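Local coordinates for protection of telomeres protein 1 (Schizosaccharomyces pombe, PDB 7CUI) that binds single-stranded telomeric DNA, protects the 3' overhang at chromosome ends and regulates telomerase and telomere length, at residues R54-F68 against V79-N91. Numbering follows the deposited sequence.
Sequences RVQVVDFWPKSLTQF and VWMFALLVRDVSN
With CG placed between its backbone N and carbonyl carbon (chi1 55°), Phe82 lays its ring over one face of Phe68 in an offset stack, planes at 12° and centroids 4.4 Å apart. Phe82 CB sits 3.7 Å from the Phe68 ring centroid, Leu65 CD2 touches the opposite face toward its rim, and Phe68 also packs on Leu131 and Trp135 of helix 121-135. Phe68 O accepts the nearly straight bond from selenomethionine Met81 N (3.1 Å) and also lies at the edge of the Trp80 indole. Replacing Phe68 by an alanine would probably leave one face of Phe82 without its stacking partner and open a gap beside that helix. Farther along, the two arms of this antiparallel beta hairpin pair regularly, Trp61 with Ala83 and Gln56 with Arg87, except at a classic beta bulge. There Leu85 O takes Val58 N at 2.8 Å and, weakly, Asp59 N at 3.3 Å. Trp61, Met81, Ala83 and Leu85 pack against a chain of another protein. In this C-terminal part of Pot1 the hairpin therefore joins an aromatic, helix-covered face to a protein-binding one, its backbone bonded partly within itself and partly to strands 93-99 and 163-171.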
loop_
_atom_site.group_PDB
_atom_site.type_symbol
_atom_site.label_atom_id
_atom_site.label_comp_id
_atom_site.label_asym_id
_atom_site.label_seq_id
_atom_site.Cartn_x
_atom_site.Cartn_y
_atom_site.Cartn_z
ATOM N N ARG A 54 4.317 6.241 11.226
ATOM C CA ARG A 54 5.706 6.271 10.803
ATOM C C ARG A 54 6.153 4.826 10.620
ATOM O O ARG A 54 6.151 4.049 11.578
ATOM C CB ARG A 54 6.582 7.011 11.819
ATOM C CG ARG A 54 7.956 7.380 11.279
ATOM C CD ARG A 54 8.766 8.263 12.201
ATOM N NE ARG A 54 8.017 9.433 12.643
ATOM C CZ ARG A 54 8.327 10.691 12.354
ATOM N NH1 ARG A 54 9.390 10.965 11.619
ATOM N NH2 ARG A 54 7.573 11.675 12.811
ATOM N N VAL A 55 6.542 4.483 9.386
ATOM C CA VAL A 55 6.417 3.103 8.949
ATOM C C VAL A 55 7.576 2.696 8.037
ATOM O O VAL A 55 8.316 3.536 7.523
ATOM C CB VAL A 55 5.026 2.893 8.313
ATOM C CG1 VAL A 55 5.043 2.838 6.792
ATOM C CG2 VAL A 55 4.296 1.710 8.921
ATOM N N GLN A 56 7.710 1.377 7.860
ATOM C CA GLN A 56 8.716 0.724 7.039
ATOM C C GLN A 56 7.993 -0.337 6.215
ATOM O O GLN A 56 7.104 -1.009 6.732
ATOM C CB GLN A 56 9.668 -0.015 7.974
ATOM C CG GLN A 56 11.142 0.179 7.676
ATOM C CD GLN A 56 12.008 -0.592 8.646
ATOM O OE1 GLN A 56 11.525 -1.208 9.599
ATOM N NE2 GLN A 56 13.308 -0.566 8.399
ATOM N N VAL A 57 8.363 -0.494 4.936
ATOM C CA VAL A 57 7.744 -1.531 4.123
ATOM C C VAL A 57 8.473 -2.847 4.365
ATOM O O VAL A 57 9.704 -2.901 4.314
ATOM C CB VAL A 57 7.701 -1.197 2.621
ATOM C CG1 VAL A 57 6.994 -2.297 1.837
ATOM C CG2 VAL A 57 7.046 0.147 2.344
ATOM N N VAL A 58 7.688 -3.907 4.572
ATOM C CA VAL A 58 8.210 -5.184 5.023
ATOM C C VAL A 58 7.844 -6.288 4.030
ATOM O O VAL A 58 8.490 -7.335 4.000
ATOM C CB VAL A 58 7.738 -5.451 6.467
ATOM C CG1 VAL A 58 7.417 -6.925 6.751
ATOM C CG2 VAL A 58 8.738 -4.890 7.474
ATOM N N ASP A 59 6.819 -6.036 3.204
ATOM C CA ASP A 59 6.347 -6.975 2.196
ATOM C C ASP A 59 5.399 -6.228 1.256
ATOM O O ASP A 59 5.010 -5.097 1.552
ATOM C CB ASP A 59 5.682 -8.196 2.846
ATOM C CG ASP A 59 5.616 -9.428 1.957
ATOM O OD1 ASP A 59 5.871 -9.297 0.752
ATOM O OD2 ASP A 59 5.316 -10.514 2.482
ATOM N N PHE A 60 5.031 -6.857 0.129
ATOM C CA PHE A 60 4.054 -6.278 -0.786
ATOM C C PHE A 60 3.368 -7.355 -1.628
ATOM O O PHE A 60 3.861 -8.479 -1.745
ATOM C CB PHE A 60 4.696 -5.203 -1.671
ATOM C CG PHE A 60 5.787 -5.700 -2.586
ATOM C CD1 PHE A 60 5.480 -6.398 -3.748
ATOM C CD2 PHE A 60 7.121 -5.461 -2.292
ATOM C CE1 PHE A 60 6.482 -6.850 -4.593
ATOM C CE2 PHE A 60 8.127 -5.909 -3.136
ATOM C CZ PHE A 60 7.806 -6.606 -4.283
ATOM N N TRP A 61 2.230 -6.967 -2.227
ATOM C CA TRP A 61 1.404 -7.819 -3.070
ATOM C C TRP A 61 0.840 -7.004 -4.233
ATOM O O TRP A 61 0.411 -5.865 -4.034
ATOM C CB TRP A 61 0.276 -8.452 -2.247
ATOM C CG TRP A 61 -0.184 -9.742 -2.848
ATOM C CD1 TRP A 61 0.329 -10.985 -2.598
ATOM C CD2 TRP A 61 -1.199 -9.924 -3.855
ATOM N NE1 TRP A 61 -0.309 -11.931 -3.358
ATOM C CE2 TRP A 61 -1.249 -11.310 -4.139
ATOM C CE3 TRP A 61 -2.057 -9.061 -4.546
ATOM C CZ2 TRP A 61 -2.128 -11.847 -5.078
ATOM C CZ3 TRP A 61 -2.931 -9.592 -5.472
ATOM C CH2 TRP A 61 -2.968 -10.966 -5.728
ATOM N N PRO A 62 0.811 -7.531 -5.482
ATOM C CA PRO A 62 1.352 -8.852 -5.810
ATOM C C PRO A 62 2.874 -8.871 -5.950
ATOM O O PRO A 62 3.528 -7.831 -5.894
ATOM C CB PRO A 62 0.655 -9.202 -7.137
ATOM C CG PRO A 62 0.304 -7.872 -7.776
ATOM C CD PRO A 62 0.219 -6.861 -6.653
ATOM N N LYS A 63 3.436 -10.070 -6.130
ATOM C CA LYS A 63 4.878 -10.238 -6.107
ATOM C C LYS A 63 5.524 -9.721 -7.390
ATOM O O LYS A 63 6.662 -9.263 -7.343
ATOM C CB LYS A 63 5.248 -11.692 -5.817
ATOM C CG LYS A 63 4.770 -12.211 -4.471
ATOM C CD LYS A 63 5.275 -11.399 -3.294
ATOM C CE LYS A 63 4.855 -12.008 -1.974
ATOM N NZ LYS A 63 4.460 -10.964 -1.004
ATOM N N SER A 64 4.813 -9.810 -8.525
ATOM C CA SER A 64 5.297 -9.238 -9.774
ATOM C C SER A 64 4.823 -7.802 -9.893
ATOM O O SER A 64 3.625 -7.547 -9.798
ATOM C CB SER A 64 4.819 -9.987 -10.975
ATOM O OG SER A 64 5.248 -11.324 -10.909
ATOM N N LEU A 65 5.766 -6.894 -10.165
ATOM C CA LEU A 65 5.438 -5.512 -10.474
ATOM C C LEU A 65 4.660 -5.465 -11.785
ATOM O O LEU A 65 3.965 -4.494 -12.076
ATOM C CB LEU A 65 6.731 -4.698 -10.564
ATOM C CG LEU A 65 7.514 -4.573 -9.260
ATOM C CD1 LEU A 65 8.426 -3.359 -9.304
ATOM C CD2 LEU A 65 6.573 -4.461 -8.073
ATOM N N THR A 66 4.769 -6.553 -12.547
ATOM C CA THR A 66 4.069 -6.733 -13.806
ATOM C C THR A 66 2.559 -6.765 -13.572
ATOM O O THR A 66 1.780 -6.539 -14.498
ATOM C CB THR A 66 4.673 -7.945 -14.514
ATOM O OG1 THR A 66 5.566 -7.350 -15.453
ATOM C CG2 THR A 66 3.661 -8.831 -15.198
ATOM N N GLN A 67 2.159 -7.015 -12.320
ATOM C CA GLN A 67 0.756 -7.183 -11.986
ATOM C C GLN A 67 0.287 -6.032 -11.098
ATOM O O GLN A 67 -0.763 -6.125 -10.466
ATOM C CB GLN A 67 0.522 -8.551 -11.340
ATOM C CG GLN A 67 0.889 -9.723 -12.241
ATOM C CD GLN A 67 0.545 -11.075 -11.662
ATOM O OE1 GLN A 67 1.362 -11.994 -11.664
ATOM N NE2 GLN A 67 -0.677 -11.221 -11.176
ATOM N N PHE A 68 1.055 -4.935 -11.076
ATOM C CA PHE A 68 0.743 -3.803 -10.214
ATOM C C PHE A 68 -0.403 -2.957 -10.771
ATOM O O PHE A 68 -0.930 -2.106 -10.063
ATOM C CB PHE A 68 1.994 -2.970 -9.931
ATOM C CG PHE A 68 2.645 -3.244 -8.599
ATOM C CD1 PHE A 68 2.773 -4.543 -8.116
ATOM C CD2 PHE A 68 3.147 -2.200 -7.831
ATOM C CE1 PHE A 68 3.376 -4.787 -6.890
ATOM C CE2 PHE A 68 3.751 -2.445 -6.607
ATOM C CZ PHE A 68 3.866 -3.737 -6.139
ATOM N N VAL A 79 -6.083 0.030 -13.866
ATOM C CA VAL A 79 -5.934 0.867 -12.684
ATOM C C VAL A 79 -4.852 0.277 -11.789
ATOM O O VAL A 79 -4.632 -0.936 -11.798
ATOM C CB VAL A 79 -7.246 1.056 -11.893
ATOM C CG1 VAL A 79 -8.248 1.930 -12.633
ATOM C CG2 VAL A 79 -7.862 -0.266 -11.449
ATOM N N TRP A 80 -4.202 1.161 -11.020
ATOM C CA TRP A 80 -3.246 0.754 -10.006
ATOM C C TRP A 80 -3.979 0.004 -8.902
ATOM O O TRP A 80 -5.011 0.461 -8.415
ATOM C CB TRP A 80 -2.519 1.963 -9.404
ATOM C CG TRP A 80 -1.641 2.730 -10.344
ATOM C CD1 TRP A 80 -1.731 4.060 -10.639
ATOM C CD2 TRP A 80 -0.524 2.226 -11.097
ATOM N NE1 TRP A 80 -0.756 4.416 -11.532
ATOM C CE2 TRP A 80 -0.002 3.312 -11.833
ATOM C CE3 TRP A 80 0.081 0.969 -11.229
ATOM C CZ2 TRP A 80 1.104 3.179 -12.675
ATOM C CZ3 TRP A 80 1.165 0.834 -12.069
ATOM C CH2 TRP A 80 1.667 1.926 -12.781
HETATM N N MSE A 81 -3.422 -1.142 -8.511
HETATM C CA MSE A 81 -3.879 -1.834 -7.321
HETATM C C MSE A 81 -2.775 -2.747 -6.796
HETATM O O MSE A 81 -2.401 -3.726 -7.437
HETATM C CB MSE A 81 -5.180 -2.595 -7.595
HETATM C CG MSE A 81 -5.752 -3.221 -6.352
HETATM SE SE MSE A 81 -7.134 -4.519 -6.813
HETATM C CE MSE A 81 -6.317 -6.153 -7.542
ATOM N N PHE A 82 -2.257 -2.390 -5.618
ATOM C CA PHE A 82 -1.255 -3.180 -4.922
ATOM C C PHE A 82 -1.328 -2.863 -3.432
ATOM O O PHE A 82 -1.972 -1.894 -3.030
ATOM C CB PHE A 82 0.142 -2.936 -5.506
ATOM C CG PHE A 82 0.581 -1.493 -5.552
ATOM C CD1 PHE A 82 0.326 -0.710 -6.669
ATOM C CD2 PHE A 82 1.263 -0.915 -4.485
ATOM C CE1 PHE A 82 0.736 0.615 -6.713
ATOM C CE2 PHE A 82 1.673 0.411 -4.535
ATOM C CZ PHE A 82 1.413 1.175 -5.652
ATOM N N ALA A 83 -0.669 -3.696 -2.622
ATOM C CA ALA A 83 -0.681 -3.514 -1.181
ATOM C C ALA A 83 0.742 -3.580 -0.634
ATOM O O ALA A 83 1.539 -4.417 -1.053
ATOM C CB ALA A 83 -1.567 -4.552 -0.539
ATOM N N LEU A 84 1.040 -2.683 0.311
ATOM C CA LEU A 84 2.303 -2.712 1.029
ATOM C C LEU A 84 2.028 -3.208 2.445
ATOM O O LEU A 84 1.178 -2.645 3.132
ATOM C CB LEU A 84 2.866 -1.290 1.089
ATOM C CG LEU A 84 3.052 -0.569 -0.242
ATOM C CD1 LEU A 84 3.688 0.795 -0.013
ATOM C CD2 LEU A 84 3.909 -1.398 -1.184
ATOM N N LEU A 85 2.742 -4.260 2.867
ATOM C CA LEU A 85 2.710 -4.657 4.264
ATOM C C LEU A 85 3.690 -3.777 5.035
ATOM O O LEU A 85 4.897 -3.862 4.828
ATOM C CB LEU A 85 3.080 -6.138 4.395
ATOM C CG LEU A 85 2.867 -6.742 5.784
ATOM C CD1 LEU A 85 1.397 -6.716 6.175
ATOM C CD2 LEU A 85 3.410 -8.159 5.853
ATOM N N VAL A 86 3.162 -2.928 5.920
ATOM C CA VAL A 86 4.004 -1.955 6.600
ATOM C C VAL A 86 4.179 -2.348 8.068
ATOM O O VAL A 86 3.351 -3.064 8.626
ATOM C CB VAL A 86 3.476 -0.515 6.433
ATOM C CG1 VAL A 86 3.460 -0.079 4.975
ATOM C CG2 VAL A 86 2.112 -0.317 7.076
ATOM N N ARG A 87 5.275 -1.874 8.681
ATOM C CA ARG A 87 5.596 -2.164 10.072
ATOM C C ARG A 87 5.996 -0.880 10.794
ATOM O O ARG A 87 6.699 -0.033 10.244
ATOM C CB ARG A 87 6.658 -3.266 10.171
ATOM C CG ARG A 87 7.411 -3.324 11.492
ATOM C CD ARG A 87 7.775 -4.733 11.927
ATOM N NE ARG A 87 8.511 -5.496 10.923
ATOM C CZ ARG A 87 8.646 -6.826 10.906
ATOM N NH1 ARG A 87 8.107 -7.580 11.855
ATOM N NH2 ARG A 87 9.330 -7.393 9.925
ATOM N N ASP A 88 5.554 -0.789 12.051
ATOM C CA ASP A 88 5.584 0.391 12.900
ATOM C C ASP A 88 6.562 0.125 14.043
ATOM O O ASP A 88 7.053 -0.993 14.194
ATOM C CB ASP A 88 4.165 0.633 13.425
ATOM C CG ASP A 88 3.937 1.911 14.206
ATOM O OD1 ASP A 88 4.442 1.993 15.339
ATOM O OD2 ASP A 88 3.228 2.802 13.687
ATOM N N VAL A 89 6.824 1.163 14.846
ATOM C CA VAL A 89 7.647 1.096 16.046
ATOM C C VAL A 89 7.219 -0.073 16.939
ATOM O O VAL A 89 8.043 -0.633 17.659
ATOM C CB VAL A 89 7.606 2.436 16.814
ATOM C CG1 VAL A 89 8.457 2.405 18.071
ATOM C CG2 VAL A 89 8.022 3.604 15.928
ATOM N N SER A 90 5.933 -0.443 16.881
ATOM C CA SER A 90 5.356 -1.384 17.829
ATOM C C SER A 90 5.400 -2.834 17.337
ATOM O O SER A 90 4.707 -3.682 17.892
ATOM C CB SER A 90 3.956 -0.969 18.215
ATOM O OG SER A 90 3.116 -0.863 17.073
ATOM N N ASN A 91 6.205 -3.111 16.301
ATOM C CA ASN A 91 6.501 -4.464 15.839
ATOM C C ASN A 91 5.246 -5.209 15.381
ATOM O O ASN A 91 5.176 -6.430 15.509
ATOM C CB ASN A 91 7.277 -5.285 16.875
ATOM C CG ASN A 91 8.772 -5.250 16.648
ATOM O OD1 ASN A 91 9.336 -4.197 16.356
ATOM N ND2 ASN A 91 9.422 -6.397 16.769
#